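PDB 1IAP: guanine nucleotide exchange factor p115rhogef, which probably activates Rho GTPases by promoting nucleotide exchange and, through the RGS-like domain described here, probably recognises G protein alpha subunits. Local coordinates for residues Ala20-Val25 and Gly32-Cys37; Thr66-Val71 and Ser168-Lys173; Glu128-Gln133 and Glu154-His159; Glu162-Ile167 and Ala176-Ile181. One frame throughout, in Å; residues are numbered along the deposited sequence.

In the fold
The domain is built from helices alone, and the four contacts sample it from centre to surface. Contact 1 lies about 5 Å (centre to centre) from the middle of the chain and consists purely of buried aliphatic groups. Contact 4 is partly buried, with branched methyls inside and a glutamine chain further out. Helix 171-187 serves both contact 4 and contact 2, and its Ile181 also touches Leu22 and Leu35 of contact 1. Contact 2 is a surface meeting in which one valine touches carboxylate and backbone atoms. Contact 3 lies far from the centre yet is largely buried, and is the one joined by a salt bridge; Leu131 links it to Ala20, and Leu157 to Ile181.

Contact 1 (Ala20-Val25 and Gly32-Cys37); sequences ALLQHV and GPLLCC
Helices 15-28 and 32-43 meet here in a buried, wholly apolar contact near the middle of the domain, where Leu34 is driven between Leu21, Leu22 and Val25. Its CD2 methyl does most of the touching. Leu22 CD1 approaches Leu34 CD2 to 3.5 Å, tighter than ordinary carbon packing, while Leu21 CG and Val25 CG2 each stand 4.0 Å from that same Leu34 CD2. With CG swung opposite the backbone nitrogen (chi1 178°), Leu34 extends straight across the gap between the helices. The pair forms a helical hairpin of the all-helical RGS-like fold: the short segments run roughly antiparallel, at 149°, with axes 10.7 Å apart, a spacing bridged by leucine and valine side chains. Leu22 has a strained shape, its second torsion almost eclipsed (chi2 -4°), and CD1 faces both Leu34 and Leu35; Leu35 CD2 lies 4.0 Å from Leu22 CD1. Ile181 of helix 171-187 touches both Leu22 and Leu35. Helix 106-121 covers another flank, where Leu113 and Phe116 meet Leu21 and Gln112 meets Val25. His24, turned from the hairpin, gives its NE2 to a hydrogen bond with Asp115 and sets its ring edge-to-face with Phe116.

Contact 2 (Thr66-Val71 and Ser168-Lys173); sequences TAVLRV and STDEEK
The carboxylate of Glu172 carries methyl CG2 of Val68 over one face, with Val68 CG2 3.6 Å from Glu172 CD and 3.5 Å from Glu172 OE2. The carboxylate of Asp170 is met from above its plane, 57° out of it, by the backbone N of Glu172, which gives OD1 an N-cap bond of 3.0 Å. This surface contact sets a type I beta turn, Ala67 to Arg70, against the capped start of helix 171-187. Just ahead of the cap, Ser168 OG accepts from Asp170 N at 3.1 Å in an ST turn, so two successive side-chain bonds shape the entry into the helix. Val68 stands at the second position of the turn, its side chain directed at the helix start, and both methyls are used. Glu172 reaches back to it with a chain extended beyond CG (chi2 180°), laying its CG 3.6 Å from Val68 CG2. The next turn residue, Leu69, is buried and continues inward onto Ala176 and Val177 of the same helix. Lys173 contributes the base of its side chain, whose far part runs off toward Glu30 and Pro31. Methyl CG1 of Val68 rests 3.6 Å from Lys173 CA and 3.9 Å from Lys173 CB.

Contact 3 (Glu128-Gln133 and Glu154-His159); sequences EQELAQ and ERLLMH
A bend at the second torsion of Glu130 (chi2 61°) and an Arg155 chain extended from CG to NE bring carboxylate and guanidinium together between helices 128-135 and 142-162. Glu130 folds back beside its own helix while Arg155 stretches across, and the two chains cross at about a right angle. Arg155 NH1 donates to Glu130 OE2 at 3.1 Å, with an N-H...O angle of 155°, in a salt bridge made by a single bond. The oxygen lies close to the guanidinium plane, at its edge, whereas NH1 comes to OE2 from above the carboxylate plane. The bridge joins two helices of this all-helical RGS-like domain well away from its centre. Glu130 is buried and Arg155 exposed; the positive charge probably helps to keep the acid ionised. Gln129 NE2 adds a second, weak bond to Glu130 OE2, 3.1 Å long. On the inner side Leu156 sends CD2 to within 4.3 Å of Glu130 CG, a loose carbon-carbon approach. Trp127, just before helix 128-135, meets both Arg155 and Leu156 and takes the ring of His159 edge-to-face. Leu156 also packs on Met19 of helix 15-28.

Contact 4 (Glu162-Ile167 and Ala176-Ile181); sequences EMQHTI and AVVNAI
Ile167, Val178 and Val177 have the most surface buried where the loop after helix 142-162 folds back onto helix 171-187. Ile167 leads with CD1, which stands over two adjacent valines, 3.9 Å from Val178 CG2 and 4.0 Å from Val177 CG1. Its second branch is used as well: Ile167 CG2 lies 4.1 Å from Val177 CG2. Ile167 and Val177 reach toward each other tip to tip, whereas Val178 meets the isoleucine at about a right angle. Val178 CG2 is shared, because Gln164 CG also comes to 3.8 Å from it. A chain extended beyond CG (chi2 -173°) carries the aliphatic part of Gln164 across this methyl, at about a right angle to Val178, and the amide onward to Ser174, whose OG accepts from NE2. The loop links two successive helices of the all-helical RGS-like domain. Its bend is held by Met163 O, which accepts from both Thr166 N and Thr166 OG1, the hydroxyl bond being 2.6 Å long and in the carbonyl plane. Leu160 of helix 142-162 lies against Ile167 and Ile181, while Pro31 and Leu69 come from other loops onto Val177. One turn further on, Ile181 continues the apolar face of helix 171-187 toward Met19 and Leu22 of helix 15-28 and Leu35 of helix 32-43.

Contact 1 (Ala20-Val25 and Gly32-Cys37)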
loop_
_atom_site.group_PDB
_atom_site.type_symbol
_atom_site.label_atom_id
_atom_site.label_comp_id
_atom_site.label_asym_id
_atom_site.label_seq_id
_atom_site.Cartn_x
_atom_site.Cartn_y
_atom_site.Cartn_z
ATOM N N ALA A 20 0.042 10.120 -3.638
ATOM C CA ALA A 20 1.144 10.726 -4.385
ATOM C C ALA A 20 2.321 9.753 -4.398
ATOM O O ALA A 20 2.931 9.510 -5.442
ATOM C CB ALA A 20 1.559 12.069 -3.745
ATOM N N LEU A 21 2.602 9.164 -3.240
ATOM C CA LEU A 21 3.691 8.201 -3.105
ATOM C C LEU A 21 3.418 6.986 -3.986
ATOM O O LEU A 21 4.310 6.510 -4.685
ATOM C CB LEU A 21 3.836 7.765 -1.643
ATOM C CG LEU A 21 4.794 6.610 -1.341
ATOM C CD1 LEU A 21 6.226 7.008 -1.685
ATOM C CD2 LEU A 21 4.683 6.224 0.131
ATOM N N LEU A 22 2.177 6.498 -3.952
ATOM C CA LEU A 22 1.778 5.344 -4.740
ATOM C C LEU A 22 1.968 5.594 -6.227
ATOM O O LEU A 22 2.490 4.735 -6.933
ATOM C CB LEU A 22 0.312 4.977 -4.462
ATOM C CG LEU A 22 -0.074 3.770 -3.593
ATOM C CD1 LEU A 22 1.125 2.964 -3.133
ATOM C CD2 LEU A 22 -0.896 4.230 -2.414
ATOM N N GLN A 23 1.532 6.758 -6.708
ATOM C CA GLN A 23 1.686 7.072 -8.126
ATOM C C GLN A 23 3.156 7.091 -8.513
ATOM O O GLN A 23 3.528 6.599 -9.576
ATOM C CB GLN A 23 1.034 8.407 -8.489
ATOM C CG GLN A 23 1.233 8.764 -9.963
ATOM C CD GLN A 23 0.421 9.953 -10.408
ATOM O OE1 GLN A 23 0.874 10.763 -11.222
ATOM N NE2 GLN A 23 -0.797 10.054 -9.900
ATOM N N HIS A 24 3.987 7.648 -7.638
ATOM C CA HIS A 24 5.424 7.716 -7.876
ATOM C C HIS A 24 5.981 6.294 -8.004
ATOM O O HIS A 24 6.542 5.932 -9.033
ATOM C CB HIS A 24 6.110 8.450 -6.717
ATOM C CG HIS A 24 7.596 8.577 -6.868
ATOM N ND1 HIS A 24 8.183 9.401 -7.802
ATOM C CD2 HIS A 24 8.613 7.997 -6.188
ATOM C CE1 HIS A 24 9.498 9.325 -7.691
ATOM N NE2 HIS A 24 9.785 8.481 -6.718
ATOM N N VAL A 25 5.782 5.490 -6.960
ATOM C CA VAL A 25 6.252 4.105 -6.926
ATOM C C VAL A 25 5.721 3.255 -8.088
ATOM O O VAL A 25 6.493 2.566 -8.761
ATOM C CB VAL A 25 5.911 3.442 -5.562
ATOM C CG1 VAL A 25 6.232 1.956 -5.589
ATOM C CG2 VAL A 25 6.683 4.128 -4.449
ATOM N N GLY A 32 4.754 -3.920 -5.761
ATOM C CA GLY A 32 4.507 -5.025 -4.843
ATOM C C GLY A 32 4.841 -4.818 -3.376
ATOM O O GLY A 32 3.955 -4.910 -2.523
ATOM N N PRO A 33 6.111 -4.528 -3.045
ATOM C CA PRO A 33 6.571 -4.311 -1.670
ATOM C C PRO A 33 5.761 -3.314 -0.843
ATOM O O PRO A 33 5.369 -3.618 0.284
ATOM C CB PRO A 33 8.012 -3.848 -1.869
ATOM C CG PRO A 33 8.429 -4.620 -3.080
ATOM C CD PRO A 33 7.239 -4.432 -3.987
ATOM N N LEU A 34 5.518 -2.128 -1.390
ATOM C CA LEU A 34 4.756 -1.112 -0.674
ATOM C C LEU A 34 3.302 -1.539 -0.503
ATOM O O LEU A 34 2.752 -1.408 0.576
ATOM C CB LEU A 34 4.819 0.240 -1.402
ATOM C CG LEU A 34 4.035 1.423 -0.803
ATOM C CD1 LEU A 34 4.468 1.712 0.639
ATOM C CD2 LEU A 34 4.241 2.658 -1.667
ATOM N N LEU A 35 2.703 -2.077 -1.564
ATOM C CA LEU A 35 1.312 -2.514 -1.510
ATOM C C LEU A 35 1.128 -3.639 -0.497
ATOM O O LEU A 35 0.116 -3.701 0.198
ATOM C CB LEU A 35 0.840 -2.964 -2.893
ATOM C CG LEU A 35 0.768 -1.862 -3.955
ATOM C CD1 LEU A 35 0.455 -2.471 -5.305
ATOM C CD2 LEU A 35 -0.268 -0.813 -3.561
ATOM N N CYS A 36 2.127 -4.508 -0.414
ATOM C CA CYS A 36 2.115 -5.632 0.512
ATOM C C CYS A 36 2.092 -5.130 1.959
ATOM O O CYS A 36 1.288 -5.585 2.775
ATOM C CB CYS A 36 3.341 -6.514 0.261
ATOM S SG CYS A 36 3.542 -7.877 1.416
ATOM N N CYS A 37 2.951 -4.158 2.259
ATOM C CA CYS A 37 3.028 -3.583 3.596
ATOM C C CYS A 37 1.716 -2.914 4.001
ATOM O O CYS A 37 1.288 -3.023 5.150
ATOM C CB CYS A 37 4.169 -2.564 3.679
ATOM S SG CYS A 37 5.829 -3.286 3.707
#

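Contact 2 (Thr66-Val71 and Ser168-Lys173)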
loop_
_atom_site.group_PDB
_atom_site.type_symbol
_atom_site.label_atom_id
_atom_site.label_comp_id
_atom_site.label_asym_id
_atom_site.label_seq_id
_atom_site.Cartn_x
_atom_site.Cartn_y
_atom_site.Cartn_z
ATOM N N THR A 66 2.714 -17.547 -8.788
ATOM C CA THR A 66 2.225 -16.848 -9.976
ATOM C C THR A 66 1.685 -15.439 -9.732
ATOM O O THR A 66 1.252 -14.780 -10.677
ATOM C CB THR A 66 1.124 -17.665 -10.701
ATOM O OG1 THR A 66 -0.043 -17.745 -9.870
ATOM C CG2 THR A 66 1.615 -19.070 -11.020
ATOM N N ALA A 67 1.702 -14.982 -8.480
ATOM C CA ALA A 67 1.195 -13.649 -8.140
ATOM C C ALA A 67 1.858 -12.538 -8.941
ATOM O O ALA A 67 3.081 -12.420 -8.968
ATOM C CB ALA A 67 1.346 -13.386 -6.656
ATOM N N VAL A 68 1.034 -11.718 -9.585
ATOM C CA VAL A 68 1.523 -10.613 -10.403
ATOM C C VAL A 68 2.312 -9.614 -9.568
ATOM O O VAL A 68 3.261 -9.000 -10.054
ATOM C CB VAL A 68 0.365 -9.852 -11.077
ATOM C CG1 VAL A 68 0.867 -9.152 -12.328
ATOM C CG2 VAL A 68 -0.783 -10.795 -11.391
ATOM N N LEU A 69 1.919 -9.467 -8.307
ATOM C CA LEU A 69 2.572 -8.533 -7.398
ATOM C C LEU A 69 3.436 -9.263 -6.375
ATOM O O LEU A 69 3.660 -8.759 -5.276
ATOM C CB LEU A 69 1.523 -7.682 -6.673
ATOM C CG LEU A 69 0.563 -6.814 -7.491
ATOM C CD1 LEU A 69 -0.394 -6.124 -6.538
ATOM C CD2 LEU A 69 1.319 -5.786 -8.322
ATOM N N ARG A 70 3.954 -10.426 -6.760
ATOM C CA ARG A 70 4.779 -11.220 -5.859
ATOM C C ARG A 70 5.962 -10.437 -5.320
ATOM O O ARG A 70 6.693 -9.792 -6.076
ATOM C CB ARG A 70 5.283 -12.491 -6.546
ATOM C CG ARG A 70 5.915 -13.487 -5.577
ATOM C CD ARG A 70 6.246 -14.806 -6.266
ATOM N NE ARG A 70 6.321 -15.903 -5.306
ATOM C CZ ARG A 70 7.444 -16.505 -4.929
ATOM N NH1 ARG A 70 8.612 -16.124 -5.431
ATOM N NH2 ARG A 70 7.399 -17.477 -4.027
ATOM N N VAL A 71 6.099 -10.455 -3.998
ATOM C CA VAL A 71 7.195 -9.779 -3.321
ATOM C C VAL A 71 8.211 -10.852 -2.928
ATOM O O VAL A 71 7.871 -12.034 -2.863
ATOM C CB VAL A 71 6.712 -9.050 -2.036
ATOM C CG1 VAL A 71 5.648 -8.011 -2.376
ATOM C CG2 VAL A 71 6.171 -10.048 -1.019
ATOM N N SER A 168 1.899 0.076 -16.167
ATOM C CA SER A 168 2.566 -1.033 -16.828
ATOM C C SER A 168 1.853 -1.366 -18.131
ATOM O O SER A 168 0.654 -1.107 -18.283
ATOM C CB SER A 168 2.545 -2.271 -15.928
ATOM O OG SER A 168 3.074 -3.396 -16.606
ATOM N N THR A 169 2.595 -1.948 -19.067
ATOM C CA THR A 169 2.027 -2.353 -20.347
ATOM C C THR A 169 1.206 -3.626 -20.133
ATOM O O THR A 169 0.296 -3.930 -20.906
ATOM C CB THR A 169 3.122 -2.611 -21.399
ATOM O OG1 THR A 169 2.526 -3.153 -22.584
ATOM C CG2 THR A 169 4.177 -3.573 -20.863
ATOM N N ASP A 170 1.545 -4.359 -19.073
ATOM C CA ASP A 170 0.854 -5.591 -18.702
ATOM C C ASP A 170 -0.470 -5.199 -18.046
ATOM O O ASP A 170 -0.482 -4.659 -16.942
ATOM C CB ASP A 170 1.721 -6.396 -17.718
ATOM C CG ASP A 170 1.057 -7.690 -17.246
ATOM O OD1 ASP A 170 -0.026 -8.056 -17.751
ATOM O OD2 ASP A 170 1.635 -8.354 -16.364
ATOM N N GLU A 171 -1.577 -5.474 -18.733
ATOM C CA GLU A 171 -2.906 -5.147 -18.229
ATOM C C GLU A 171 -3.225 -5.836 -16.908
ATOM O O GLU A 171 -3.924 -5.279 -16.066
ATOM C CB GLU A 171 -3.964 -5.483 -19.278
ATOM C CG GLU A 171 -3.865 -4.618 -20.537
ATOM C CD GLU A 171 -4.691 -5.147 -21.704
ATOM O OE1 GLU A 171 -4.420 -4.728 -22.848
ATOM O OE2 GLU A 171 -5.603 -5.978 -21.485
ATOM N N GLU A 172 -2.719 -7.056 -16.741
ATOM C CA GLU A 172 -2.931 -7.824 -15.520
ATOM C C GLU A 172 -2.217 -7.130 -14.363
ATOM O O GLU A 172 -2.762 -7.008 -13.271
ATOM C CB GLU A 172 -2.396 -9.249 -15.708
ATOM C CG GLU A 172 -2.460 -10.137 -14.480
ATOM C CD GLU A 172 -1.921 -11.541 -14.737
ATOM O OE1 GLU A 172 -2.737 -12.464 -14.944
ATOM O OE2 GLU A 172 -0.683 -11.726 -14.723
ATOM N N LYS A 173 -1.014 -6.631 -14.628
ATOM C CA LYS A 173 -0.231 -5.944 -13.613
ATOM C C LYS A 173 -0.847 -4.606 -13.200
ATOM O O LYS A 173 -1.032 -4.343 -12.020
ATOM C CB LYS A 173 1.207 -5.740 -14.103
ATOM C CG LYS A 173 2.121 -5.030 -13.112
ATOM C CD LYS A 173 3.568 -5.084 -13.576
ATOM C CE LYS A 173 4.489 -4.267 -12.678
ATOM N NZ LYS A 173 4.201 -2.805 -12.755
#

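Contact 3 (Glu128-Gln133 and Glu154-His159)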
loop_
_atom_site.group_PDB
_atom_site.type_symbol
_atom_site.label_atom_id
_atom_site.label_comp_id
_atom_site.label_asym_id
_atom_site.label_seq_id
_atom_site.Cartn_x
_atom_site.Cartn_y
_atom_site.Cartn_z
ATOM N N GLU A 128 2.099 17.644 -6.048
ATOM C CA GLU A 128 2.670 18.526 -5.039
ATOM C C GLU A 128 1.770 19.734 -4.776
ATOM O O GLU A 128 1.693 20.218 -3.651
ATOM C CB GLU A 128 4.086 18.960 -5.442
ATOM C CG GLU A 128 4.877 19.683 -4.344
ATOM C CD GLU A 128 4.954 18.909 -3.024
ATOM O OE1 GLU A 128 5.056 17.665 -3.041
ATOM O OE2 GLU A 128 4.910 19.557 -1.957
ATOM N N GLN A 129 1.074 20.205 -5.806
ATOM C CA GLN A 129 0.167 21.334 -5.648
ATOM C C GLN A 129 -0.948 20.987 -4.654
ATOM O O GLN A 129 -1.293 21.797 -3.794
ATOM C CB GLN A 129 -0.457 21.734 -6.993
ATOM C CG GLN A 129 -1.555 22.780 -6.848
ATOM C CD GLN A 129 -2.383 22.973 -8.101
ATOM O OE1 GLN A 129 -2.676 24.102 -8.482
ATOM N NE2 GLN A 129 -2.785 21.873 -8.737
ATOM N N GLU A 130 -1.495 19.780 -4.765
ATOM C CA GLU A 130 -2.571 19.339 -3.876
ATOM C C GLU A 130 -2.079 19.208 -2.440
ATOM O O GLU A 130 -2.752 19.637 -1.496
ATOM C CB GLU A 130 -3.172 18.013 -4.365
ATOM C CG GLU A 130 -4.121 18.144 -5.565
ATOM C CD GLU A 130 -3.459 18.708 -6.816
ATOM O OE1 GLU A 130 -2.232 18.536 -6.996
ATOM O OE2 GLU A 130 -4.171 19.327 -7.632
ATOM N N LEU A 131 -0.897 18.620 -2.283
ATOM C CA LEU A 131 -0.283 18.445 -0.967
ATOM C C LEU A 131 0.028 19.801 -0.339
ATOM O O LEU A 131 -0.096 19.975 0.874
ATOM C CB LEU A 131 1.006 17.630 -1.099
ATOM C CG LEU A 131 0.930 16.115 -0.895
ATOM C CD1 LEU A 131 -0.422 15.544 -1.298
ATOM C CD2 LEU A 131 2.088 15.446 -1.626
ATOM N N ALA A 132 0.455 20.748 -1.170
ATOM C CA ALA A 132 0.764 22.102 -0.704
ATOM C C ALA A 132 -0.507 22.768 -0.211
ATOM O O ALA A 132 -0.524 23.392 0.843
ATOM C CB ALA A 132 1.364 22.931 -1.836
ATOM N N GLN A 133 -1.575 22.655 -0.997
ATOM C CA GLN A 133 -2.847 23.262 -0.625
ATOM C C GLN A 133 -3.407 22.709 0.680
ATOM O O GLN A 133 -4.042 23.439 1.443
ATOM C CB GLN A 133 -3.857 23.130 -1.762
ATOM C CG GLN A 133 -3.538 24.049 -2.938
ATOM C CD GLN A 133 -4.385 23.761 -4.151
ATOM O OE1 GLN A 133 -4.846 24.677 -4.831
ATOM N NE2 GLN A 133 -4.587 22.479 -4.442
ATOM N N GLU A 154 -9.363 10.920 -3.197
ATOM C CA GLU A 154 -10.337 10.368 -4.136
ATOM C C GLU A 154 -10.057 10.849 -5.558
ATOM O O GLU A 154 -10.048 10.059 -6.507
ATOM C CB GLU A 154 -11.759 10.737 -3.713
ATOM C CG GLU A 154 -12.225 9.977 -2.483
ATOM C CD GLU A 154 -13.529 10.486 -1.893
ATOM O OE1 GLU A 154 -14.175 11.373 -2.497
ATOM O OE2 GLU A 154 -13.906 9.984 -0.811
ATOM N N ARG A 155 -9.779 12.139 -5.695
ATOM C CA ARG A 155 -9.481 12.695 -7.001
ATOM C C ARG A 155 -8.188 12.105 -7.556
ATOM O O ARG A 155 -8.095 11.827 -8.755
ATOM C CB ARG A 155 -9.377 14.224 -6.935
ATOM C CG ARG A 155 -9.010 14.843 -8.274
ATOM C CD ARG A 155 -9.128 16.353 -8.266
ATOM N NE ARG A 155 -8.540 16.937 -9.469
ATOM C CZ ARG A 155 -7.365 17.558 -9.501
ATOM N NH1 ARG A 155 -6.646 17.677 -8.392
ATOM N NH2 ARG A 155 -6.908 18.058 -10.642
ATOM N N LEU A 156 -7.192 11.918 -6.689
ATOM C CA LEU A 156 -5.917 11.363 -7.130
ATOM C C LEU A 156 -6.097 9.907 -7.542
ATOM O O LEU A 156 -5.498 9.467 -8.511
ATOM C CB LEU A 156 -4.848 11.476 -6.043
ATOM C CG LEU A 156 -4.611 12.832 -5.365
ATOM C CD1 LEU A 156 -3.224 12.848 -4.745
ATOM C CD2 LEU A 156 -4.768 13.974 -6.344
ATOM N N LEU A 157 -6.948 9.176 -6.822
ATOM C CA LEU A 157 -7.210 7.772 -7.151
ATOM C C LEU A 157 -7.908 7.668 -8.508
ATOM O O LEU A 157 -7.575 6.812 -9.332
ATOM C CB LEU A 157 -8.078 7.116 -6.068
ATOM C CG LEU A 157 -8.384 5.616 -6.246
ATOM C CD1 LEU A 157 -7.100 4.841 -6.486
ATOM C CD2 LEU A 157 -9.099 5.086 -5.010
ATOM N N MET A 158 -8.878 8.548 -8.735
ATOM C CA MET A 158 -9.613 8.557 -9.992
ATOM C C MET A 158 -8.641 8.806 -11.137
ATOM O O MET A 158 -8.703 8.144 -12.176
ATOM C CB MET A 158 -10.694 9.640 -9.965
ATOM C CG MET A 158 -11.483 9.766 -11.262
ATOM S SD MET A 158 -12.757 11.037 -11.171
ATOM C CE MET A 158 -14.101 10.100 -10.420
ATOM N N HIS A 159 -7.713 9.730 -10.916
ATOM C CA HIS A 159 -6.719 10.067 -11.921
ATOM C C HIS A 159 -5.768 8.908 -12.211
ATOM O O HIS A 159 -5.417 8.669 -13.365
ATOM C CB HIS A 159 -5.925 11.298 -11.492
ATOM C CG HIS A 159 -5.097 11.892 -12.588
ATOM N ND1 HIS A 159 -3.838 11.429 -12.904
ATOM C CD2 HIS A 159 -5.346 12.917 -13.434
ATOM C CE1 HIS A 159 -3.347 12.145 -13.899
ATOM N NE2 HIS A 159 -4.243 13.055 -14.240
#

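Contact 4 (Glu162-Ile167 and Ala176-Ile181)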
loop_
_atom_site.group_PDB
_atom_site.type_symbol
_atom_site.label_atom_id
_atom_site.label_comp_id
_atom_site.label_asym_id
_atom_site.label_seq_id
_atom_site.Cartn_x
_atom_site.Cartn_y
_atom_site.Cartn_z
ATOM N N GLU A 162 -7.486 6.354 -14.384
ATOM C CA GLU A 162 -7.597 6.830 -15.756
ATOM C C GLU A 162 -6.281 6.585 -16.486
ATOM O O GLU A 162 -6.281 6.151 -17.637
ATOM C CB GLU A 162 -7.958 8.318 -15.786
ATOM C CG GLU A 162 -9.352 8.607 -15.250
ATOM C CD GLU A 162 -9.743 10.076 -15.314
ATOM O OE1 GLU A 162 -8.851 10.957 -15.277
ATOM O OE2 GLU A 162 -10.960 10.345 -15.392
ATOM N N MET A 163 -5.166 6.839 -15.802
ATOM C CA MET A 163 -3.838 6.641 -16.381
ATOM C C MET A 163 -3.285 5.248 -16.072
ATOM O O MET A 163 -2.067 5.034 -16.070
ATOM C CB MET A 163 -2.867 7.702 -15.858
ATOM C CG MET A 163 -3.264 9.132 -16.191
ATOM S SD MET A 163 -3.389 9.434 -17.970
ATOM C CE MET A 163 -5.181 9.382 -18.215
ATOM N N GLN A 164 -4.190 4.304 -15.822
ATOM C CA GLN A 164 -3.824 2.927 -15.489
ATOM C C GLN A 164 -2.759 2.316 -16.397
ATOM O O GLN A 164 -1.834 1.662 -15.919
ATOM C CB GLN A 164 -5.066 2.036 -15.503
ATOM C CG GLN A 164 -4.795 0.601 -15.102
ATOM C CD GLN A 164 -5.995 -0.301 -15.278
ATOM O OE1 GLN A 164 -7.137 0.117 -15.089
ATOM N NE2 GLN A 164 -5.742 -1.554 -15.635
ATOM N N HIS A 165 -2.895 2.531 -17.703
ATOM C CA HIS A 165 -1.960 1.976 -18.681
ATOM C C HIS A 165 -0.508 2.399 -18.497
ATOM O O HIS A 165 0.404 1.680 -18.909
ATOM C CB HIS A 165 -2.419 2.289 -20.112
ATOM C CG HIS A 165 -2.666 3.743 -20.366
ATOM N ND1 HIS A 165 -3.789 4.397 -19.910
ATOM C CD2 HIS A 165 -1.935 4.668 -21.031
ATOM C CE1 HIS A 165 -3.739 5.663 -20.283
ATOM N NE2 HIS A 165 -2.624 5.853 -20.964
ATOM N N THR A 166 -0.294 3.550 -17.865
ATOM C CA THR A 166 1.055 4.056 -17.637
ATOM C C THR A 166 1.759 3.328 -16.494
ATOM O O THR A 166 2.974 3.445 -16.333
ATOM C CB THR A 166 1.053 5.571 -17.335
ATOM O OG1 THR A 166 0.447 5.810 -16.056
ATOM C CG2 THR A 166 0.288 6.328 -18.416
ATOM N N ILE A 167 0.991 2.591 -15.693
ATOM C CA ILE A 167 1.551 1.843 -14.569
ATOM C C ILE A 167 2.408 0.712 -15.116
ATOM O O ILE A 167 3.498 0.437 -14.612
ATOM C CB ILE A 167 0.440 1.237 -13.681
ATOM C CG1 ILE A 167 -0.417 2.357 -13.081
ATOM C CG2 ILE A 167 1.052 0.356 -12.586
ATOM C CD1 ILE A 167 -1.619 1.869 -12.276
ATOM N N ALA A 176 -3.969 -5.157 -11.212
ATOM C CA ALA A 176 -3.658 -5.638 -9.865
ATOM C C ALA A 176 -3.259 -4.479 -8.955
ATOM O O ALA A 176 -3.624 -4.445 -7.780
ATOM C CB ALA A 176 -2.537 -6.670 -9.923
ATOM N N VAL A 177 -2.513 -3.529 -9.507
ATOM C CA VAL A 177 -2.071 -2.353 -8.758
ATOM C C VAL A 177 -3.261 -1.460 -8.414
ATOM O O VAL A 177 -3.409 -1.029 -7.276
ATOM C CB VAL A 177 -1.025 -1.546 -9.558
ATOM C CG1 VAL A 177 -0.760 -0.198 -8.907
ATOM C CG2 VAL A 177 0.267 -2.340 -9.659
ATOM N N VAL A 178 -4.114 -1.192 -9.397
ATOM C CA VAL A 178 -5.288 -0.359 -9.155
ATOM C C VAL A 178 -6.207 -0.994 -8.103
ATOM O O VAL A 178 -6.660 -0.314 -7.179
ATOM C CB VAL A 178 -6.050 -0.068 -10.465
ATOM C CG1 VAL A 178 -7.417 0.548 -10.167
ATOM C CG2 VAL A 178 -5.233 0.882 -11.321
ATOM N N ASN A 179 -6.443 -2.300 -8.223
ATOM C CA ASN A 179 -7.282 -3.024 -7.263
ATOM C C ASN A 179 -6.676 -2.940 -5.868
ATOM O O ASN A 179 -7.367 -2.673 -4.881
ATOM C CB ASN A 179 -7.399 -4.503 -7.656
ATOM C CG ASN A 179 -8.220 -4.713 -8.907
ATOM O OD1 ASN A 179 -8.958 -3.828 -9.326
ATOM N ND2 ASN A 179 -8.101 -5.892 -9.507
ATOM N N ALA A 180 -5.372 -3.178 -5.793
ATOM C CA ALA A 180 -4.653 -3.146 -4.527
ATOM C C ALA A 180 -4.741 -1.784 -3.854
ATOM O O ALA A 180 -4.994 -1.695 -2.647
ATOM C CB ALA A 180 -3.194 -3.539 -4.743
ATOM N N ILE A 181 -4.521 -0.721 -4.626
ATOM C CA ILE A 181 -4.601 0.628 -4.068
ATOM C C ILE A 181 -6.052 0.907 -3.674
ATOM O O ILE A 181 -6.318 1.416 -2.588
ATOM C CB ILE A 181 -4.086 1.691 -5.077
ATOM C CG1 ILE A 181 -2.574 1.525 -5.263
ATOM C CG2 ILE A 181 -4.389 3.096 -4.580
ATOM C CD1 ILE A 181 -1.999 2.284 -6.445
#